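PDB 3KZW: cytosol aminopeptidase from Staphylococcus aureus subsp. aureus, which probably removes amino acids from the N-terminal ends of peptides, as a metal-dependent leucyl aminopeptidase of the cytosol aminopeptidase family. Local coordinates for residues F468-H471 with P477-H480; A407-N412 with G460-A465. All coordinates share one frame; numbering follows the deposited sequence.

Interaction 1: F468-H471 with P477-H480; sequences FVTH and PHIH. With NA (sodium ion), chain R.
The methyl group of T470 sits squarely over one face of the H478 imidazole, a clear example of a CH-pi contact where the later part of helix 461-470 meets a strand. CG2 of T470 is 3.8 Å from the centroid of the H478 ring and lies only 7° off the ring normal. The histidine side chain leaves the strand toward the helix, and its first torsion, with CG opposite the backbone N (chi1 -168°), places the ring against that methyl. V469 meets the same ring differently, its side chain crossing that of H478 at about a right angle, with CG1 of V469 4.1 Å from CE1 of H478. Further along the strand, CB of H480 lies 4.2 Å from CG2 of T470, so this methyl touches both histidines.

This is helix-on-sheet packing in a three-layer alpha/beta/alpha arrangement: H478 and H480 face helix 461-470, while I479 points away from it and its side chain touches I416, L417 and I420 of helix 414-426. The imidazoles are also held by polar bonds. The carboxylate of D389 pairs with NE2 of H478 through OD2 and with ND1 of H480 through OD1, and S473 OG bonds to H478 ND1. The hydroxyl of T470 turns back to A466 O. The backbone O of T470 binds a sodium ion at 2.5 Å, alongside two waters and the carbonyl of G474.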
ATOM      1  N   PHE A 468      23.783  -4.931  17.646  1.00  2.65           N
ATOM      2  CA  PHE A 468      24.655  -3.989  16.951  1.00  2.63           C
ATOM      3  C   PHE A 468      25.292  -2.991  17.916  1.00  2.64           C
ATOM      4  O   PHE A 468      26.502  -2.768  17.871  1.00  2.66           O
ATOM      5  CB  PHE A 468      23.886  -3.256  15.850  1.00  2.55           C
ATOM      6  CG  PHE A 468      24.758  -2.439  14.938  1.00  2.54           C
ATOM      7  CD1 PHE A 468      25.066  -1.118  15.244  1.00  2.60           C
ATOM      8  CD2 PHE A 468      25.264  -2.987  13.765  1.00  2.60           C
ATOM      9  CE1 PHE A 468      25.872  -0.354  14.400  1.00  2.59           C
ATOM     10  CE2 PHE A 468      26.068  -2.234  12.914  1.00  2.58           C
ATOM     11  CZ  PHE A 468      26.374  -0.915  13.233  1.00  2.57           C
ATOM     12  N   VAL A 469      24.474  -2.403  18.786  1.00  2.67           N
ATOM     13  CA  VAL A 469      24.939  -1.418  19.763  1.00  2.65           C
ATOM     14  C   VAL A 469      25.872  -2.039  20.812  1.00  2.68           C
ATOM     15  O   VAL A 469      26.943  -1.495  21.084  1.00  2.70           O
ATOM     16  CB  VAL A 469      23.750  -0.685  20.438  1.00  2.66           C
ATOM     17  CG1 VAL A 469      24.228   0.238  21.551  1.00  2.67           C
ATOM     18  CG2 VAL A 469      22.963   0.104  19.403  1.00  2.62           C
ATOM     19  N   THR A 470      25.474  -3.185  21.372  1.00  2.68           N
ATOM     20  CA  THR A 470      26.231  -3.827  22.456  1.00  2.68           C
ATOM     21  C   THR A 470      27.535  -4.467  21.991  1.00  2.70           C
ATOM     22  O   THR A 470      28.368  -4.860  22.814  1.00  2.82           O
ATOM     23  CB  THR A 470      25.393  -4.877  23.214  1.00  2.66           C
ATOM     24  OG1 THR A 470      24.849  -5.819  22.283  1.00  2.76           O
ATOM     25  CG2 THR A 470      24.259  -4.206  23.986  1.00  2.67           C
ATOM     26  N   HIS A 471      27.707  -4.576  20.674  1.00  2.70           N
ATOM     27  CA  HIS A 471      28.935  -5.100  20.078  1.00  2.64           C
ATOM     28  C   HIS A 471      30.131  -4.207  20.394  1.00  2.64           C
ATOM     29  O   HIS A 471      31.239  -4.694  20.590  1.00  2.74           O
ATOM     30  CB  HIS A 471      28.766  -5.237  18.563  1.00  2.66           C
ATOM     31  CG  HIS A 471      30.031  -5.578  17.831  1.00  2.70           C
ATOM     32  ND1 HIS A 471      30.513  -6.867  17.734  1.00  2.64           N
ATOM     33  CD2 HIS A 471      30.904  -4.799  17.148  1.00  2.64           C
ATOM     34  CE1 HIS A 471      31.631  -6.865  17.029  1.00  2.62           C
ATOM     35  NE2 HIS A 471      31.890  -5.623  16.662  1.00  2.57           N
ATOM     36  N   PRO A 477      30.298  -4.808  30.840  1.00  2.65           N
ATOM     37  CA  PRO A 477      28.874  -4.898  31.159  1.00  2.65           C
ATOM     38  C   PRO A 477      28.069  -3.779  30.499  1.00  2.63           C
ATOM     39  O   PRO A 477      28.352  -2.600  30.713  1.00  2.66           O
ATOM     40  CB  PRO A 477      28.856  -4.759  32.683  1.00  2.66           C
ATOM     41  CG  PRO A 477      30.129  -5.386  33.109  1.00  2.56           C
ATOM     42  CD  PRO A 477      31.133  -5.049  32.034  1.00  2.64           C
ATOM     43  N   HIS A 478      27.085  -4.165  29.694  1.00  2.61           N
ATOM     44  CA  HIS A 478      26.333  -3.225  28.870  1.00  2.65           C
ATOM     45  C   HIS A 478      24.837  -3.522  28.935  1.00  2.67           C
ATOM     46  O   HIS A 478      24.411  -4.655  28.689  1.00  2.69           O
ATOM     47  CB  HIS A 478      26.819  -3.312  27.416  1.00  2.62           C
ATOM     48  CG  HIS A 478      26.333  -2.204  26.530  1.00  2.66           C
ATOM     49  ND1 HIS A 478      27.036  -1.781  25.424  1.00  2.67           N
ATOM     50  CD2 HIS A 478      25.218  -1.434  26.581  1.00  2.69           C
ATOM     51  CE1 HIS A 478      26.376  -0.803  24.830  1.00  2.73           C
ATOM     52  NE2 HIS A 478      25.271  -0.570  25.514  1.00  2.67           N
ATOM     53  N   ILE A 479      24.047  -2.506  29.277  1.00  2.63           N
ATOM     54  CA  ILE A 479      22.593  -2.604  29.178  1.00  2.65           C
ATOM     55  C   ILE A 479      22.049  -1.587  28.173  1.00  2.68           C
ATOM     56  O   ILE A 479      22.337  -0.394  28.260  1.00  2.73           O
ATOM     57  CB  ILE A 479      21.879  -2.436  30.539  1.00  2.66           C
ATOM     58  CG1 ILE A 479      22.426  -3.429  31.568  1.00  2.58           C
ATOM     59  CG2 ILE A 479      20.373  -2.634  30.367  1.00  2.64           C
ATOM     60  CD1 ILE A 479      21.976  -3.162  32.988  1.00  2.63           C
ATOM     61  N   HIS A 480      21.267  -2.081  27.217  1.00  2.69           N
ATOM     62  CA  HIS A 480      20.656  -1.248  26.188  1.00  2.64           C
ATOM     63  C   HIS A 480      19.161  -1.075  26.461  1.00  2.69           C
ATOM     64  O   HIS A 480      18.429  -2.057  26.618  1.00  2.71           O
ATOM     65  CB  HIS A 480      20.904  -1.862  24.803  1.00  2.62           C
ATOM     66  CG  HIS A 480      20.062  -1.275  23.716  1.00  2.68           C
ATOM     67  ND1 HIS A 480      20.164   0.043  23.324  1.00  2.82           N
ATOM     68  CD2 HIS A 480      19.102  -1.826  22.935  1.00  2.77           C
ATOM     69  CE1 HIS A 480      19.299   0.281  22.354  1.00  2.82           C
ATOM     70  NE2 HIS A 480      18.643  -0.838  22.097  1.00  2.85           N
TER
HETATM   71 NA    NA R 497      29.323  -6.681  24.148  1.00 29.39          NA
HETATM   72  O   HOH W   1      30.152  -7.924  22.281  1.00  9.13           O
HETATM   73  O   HOH W   2      29.357  -5.922  26.321  1.00  2.00           O

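Interaction 2: A407-N412 with G460-A465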
ATOM      1  N   ALA A 407      11.949  -1.763  26.398  1.00  2.62           N
ATOM      2  CA  ALA A 407      12.681  -2.999  26.136  1.00  2.65           C
ATOM      3  C   ALA A 407      14.110  -2.884  26.639  1.00  2.66           C
ATOM      4  O   ALA A 407      14.825  -1.946  26.281  1.00  2.73           O
ATOM      5  CB  ALA A 407      12.664  -3.331  24.653  1.00  2.61           C
ATOM      6  N   ALA A 408      14.518  -3.837  27.474  1.00  2.62           N
ATOM      7  CA  ALA A 408      15.869  -3.861  28.025  1.00  2.61           C
ATOM      8  C   ALA A 408      16.653  -5.074  27.525  1.00  2.62           C
ATOM      9  O   ALA A 408      16.118  -6.181  27.440  1.00  2.57           O
ATOM     10  CB  ALA A 408      15.823  -3.839  29.539  1.00  2.59           C
ATOM     11  N   PHE A 409      17.921  -4.844  27.189  1.00  2.63           N
ATOM     12  CA  PHE A 409      18.810  -5.892  26.698  1.00  2.64           C
ATOM     13  C   PHE A 409      20.103  -5.886  27.499  1.00  2.67           C
ATOM     14  O   PHE A 409      20.694  -4.828  27.717  1.00  2.70           O
ATOM     15  CB  PHE A 409      19.154  -5.658  25.227  1.00  2.64           C
ATOM     16  CG  PHE A 409      17.961  -5.561  24.318  1.00  2.72           C
ATOM     17  CD1 PHE A 409      17.276  -4.357  24.166  1.00  2.64           C
ATOM     18  CD2 PHE A 409      17.548  -6.665  23.580  1.00  2.66           C
ATOM     19  CE1 PHE A 409      16.184  -4.262  23.313  1.00  2.67           C
ATOM     20  CE2 PHE A 409      16.464  -6.579  22.721  1.00  2.64           C
ATOM     21  CZ  PHE A 409      15.776  -5.376  22.588  1.00  2.66           C
ATOM     22  N   GLU A 410      20.545  -7.061  27.935  1.00  2.64           N
ATOM     23  CA  GLU A 410      21.805  -7.156  28.666  1.00  2.69           C
ATOM     24  C   GLU A 410      22.894  -7.841  27.851  1.00  2.72           C
ATOM     25  O   GLU A 410      22.629  -8.748  27.057  1.00  2.74           O
ATOM     26  CB  GLU A 410      21.631  -7.826  30.043  1.00  2.65           C
ATOM     27  CG  GLU A 410      21.252  -9.312  30.027  1.00  2.70           C
ATOM     28  CD  GLU A 410      22.449 -10.248  29.882  1.00  2.78           C
ATOM     29  OE1 GLU A 410      23.598  -9.814  30.131  1.00  2.86           O
ATOM     30  OE2 GLU A 410      22.239 -11.427  29.519  1.00  2.87           O
ATOM     31  N   SER A 411      24.121  -7.389  28.065  1.00  2.74           N
ATOM     32  CA  SER A 411      25.296  -7.994  27.471  1.00  2.69           C
ATOM     33  C   SER A 411      26.395  -7.959  28.526  1.00  2.71           C
ATOM     34  O   SER A 411      26.943  -6.892  28.825  1.00  2.80           O
ATOM     35  CB  SER A 411      25.704  -7.223  26.218  1.00  2.64           C
ATOM     36  OG  SER A 411      26.926  -7.707  25.697  1.00  2.75           O
ATOM     37  N   ASN A 412      26.689  -9.126  29.100  1.00  2.67           N
ATOM     38  CA  ASN A 412      27.650  -9.265  30.204  1.00  2.66           C
ATOM     39  C   ASN A 412      27.241  -8.506  31.468  1.00  2.66           C
ATOM     40  O   ASN A 412      28.100  -8.103  32.255  1.00  2.73           O
ATOM     41  CB  ASN A 412      29.071  -8.860  29.774  1.00  2.63           C
ATOM     42  CG  ASN A 412      29.582  -9.664  28.595  1.00  2.72           C
ATOM     43  OD1 ASN A 412      29.815  -9.116  27.517  1.00  2.86           O
ATOM     44  ND2 ASN A 412      29.757 -10.966  28.790  1.00  2.64           N
ATOM     45  N   GLY A 460      12.742  -9.827  14.153  1.00  2.62           N
ATOM     46  CA  GLY A 460      13.506  -9.650  15.384  1.00  2.62           C
ATOM     47  C   GLY A 460      14.442  -8.461  15.293  1.00  2.62           C
ATOM     48  O   GLY A 460      15.578  -8.518  15.763  1.00  2.69           O
ATOM     49  N   LYS A 461      13.950  -7.378  14.695  1.00  2.66           N
ATOM     50  CA  LYS A 461      14.756  -6.189  14.408  1.00  2.62           C
ATOM     51  C   LYS A 461      15.236  -5.446  15.654  1.00  2.65           C
ATOM     52  O   LYS A 461      16.319  -4.861  15.646  1.00  2.70           O
ATOM     53  CB  LYS A 461      13.995  -5.233  13.490  1.00  2.57           C
ATOM     54  CG  LYS A 461      13.875  -5.706  12.056  1.00  2.59           C
ATOM     55  CD  LYS A 461      13.144  -4.683  11.200  1.00  2.64           C
ATOM     56  CE  LYS A 461      13.157  -5.069   9.730  1.00  2.67           C
ATOM     57  NZ  LYS A 461      12.344  -6.287   9.461  1.00  2.80           N
ATOM     58  N   ALA A 462      14.431  -5.467  16.715  1.00  2.65           N
ATOM     59  CA  ALA A 462      14.817  -4.853  17.984  1.00  2.66           C
ATOM     60  C   ALA A 462      16.006  -5.584  18.602  1.00  2.63           C
ATOM     61  O   ALA A 462      16.892  -4.958  19.186  1.00  2.62           O
ATOM     62  CB  ALA A 462      13.639  -4.822  18.950  1.00  2.66           C
ATOM     63  N   LEU A 463      16.022  -6.908  18.456  1.00  2.62           N
ATOM     64  CA  LEU A 463      17.115  -7.732  18.968  1.00  2.65           C
ATOM     65  C   LEU A 463      18.392  -7.487  18.164  1.00  2.65           C
ATOM     66  O   LEU A 463      19.489  -7.429  18.725  1.00  2.62           O
ATOM     67  CB  LEU A 463      16.747  -9.223  18.942  1.00  2.63           C
ATOM     68  CG  LEU A 463      15.356  -9.726  19.345  1.00  2.62           C
ATOM     69  CD1 LEU A 463      15.336 -11.239  19.269  1.00  2.57           C
ATOM     70  CD2 LEU A 463      14.934  -9.262  20.733  1.00  2.57           C
ATOM     71  N   PHE A 464      18.233  -7.337  16.849  1.00  2.61           N
ATOM     72  CA  PHE A 464      19.341  -7.016  15.952  1.00  2.60           C
ATOM     73  C   PHE A 464      19.992  -5.683  16.326  1.00  2.65           C
ATOM     74  O   PHE A 464      21.214  -5.601  16.461  1.00  2.69           O
ATOM     75  CB  PHE A 464      18.858  -6.974  14.496  1.00  2.62           C
ATOM     76  CG  PHE A 464      19.953  -6.721  13.496  1.00  2.57           C
ATOM     77  CD1 PHE A 464      20.379  -5.428  13.220  1.00  2.54           C
ATOM     78  CD2 PHE A 464      20.557  -7.777  12.827  1.00  2.66           C
ATOM     79  CE1 PHE A 464      21.392  -5.192  12.302  1.00  2.58           C
ATOM     80  CE2 PHE A 464      21.569  -7.548  11.902  1.00  2.64           C
ATOM     81  CZ  PHE A 464      21.988  -6.254  11.642  1.00  2.63           C
ATOM     82  N   ALA A 465      19.170  -4.646  16.485  1.00  2.59           N
ATOM     83  CA  ALA A 465      19.650  -3.319  16.863  1.00  2.57           C
ATOM     84  C   ALA A 465      20.448  -3.350  18.168  1.00  2.64           C
ATOM     85  O   ALA A 465      21.505  -2.723  18.274  1.00  2.61           O
ATOM     86  CB  ALA A 465      18.488  -2.354  16.972  1.00  2.58           C
TER
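Two amide groups converge on the carbonyl oxygen of G460, the N-cap residue of helix 461-470: F464 N bonds to G460 O at 3.1 Å, and L463 N adds a weak bond to it. They shape the first turn, from which A462 and L463 meet F409 on strand 406-411. The F409 side chain leaves its strand toward the helix, and with CG opposite the carbonyl carbon of its own residue (chi1 -56°) the phenyl ring brings its far end to A462. L463 comes to the rim of the ring, its CD2 close to the ring plane and 3.7 Å from CE2 of F409, and the two side chains cross at about a right angle. A462 is met by the far end of the ring, with CZ of F409 3.6 Å from the backbone O of A462 and 4.3 Å from its CB. The phenyl also meets the H480 ring, with their planes about 30° apart, and L463 packs on L401 of a second subunit. No hydrogen bond joins the two segments; van der Waals packing, mostly apolar, sets the ring against the helix, with L463 at its edge and A462, carbonyl O included, at its far end.

Overall arrangement
Followed from the N terminus, the chain reaches strand 406-411 well after its start, and this is the earliest of the elements involved. Then 47 residues, among them helices 414-426 and 438-443, separate segment 407-412 from segment 460-465; interaction 2 closes that long loop. The same helix, 461-470, runs on as far as the T470 region, and five residues that are neither helix nor strand separate segments 468-471 and 477-480, where interaction 1 closes a much shorter loop. The two closures are in series, neither nesting nor crossing. Their centres are about 8 Å apart, and strands 406-411 and 478-482 are antiparallel neighbours, linked by probable backbone bonds such as H478 O to S411 N at 2.8 Å. One helix thus packs across adjacent strands of the catalytic domain.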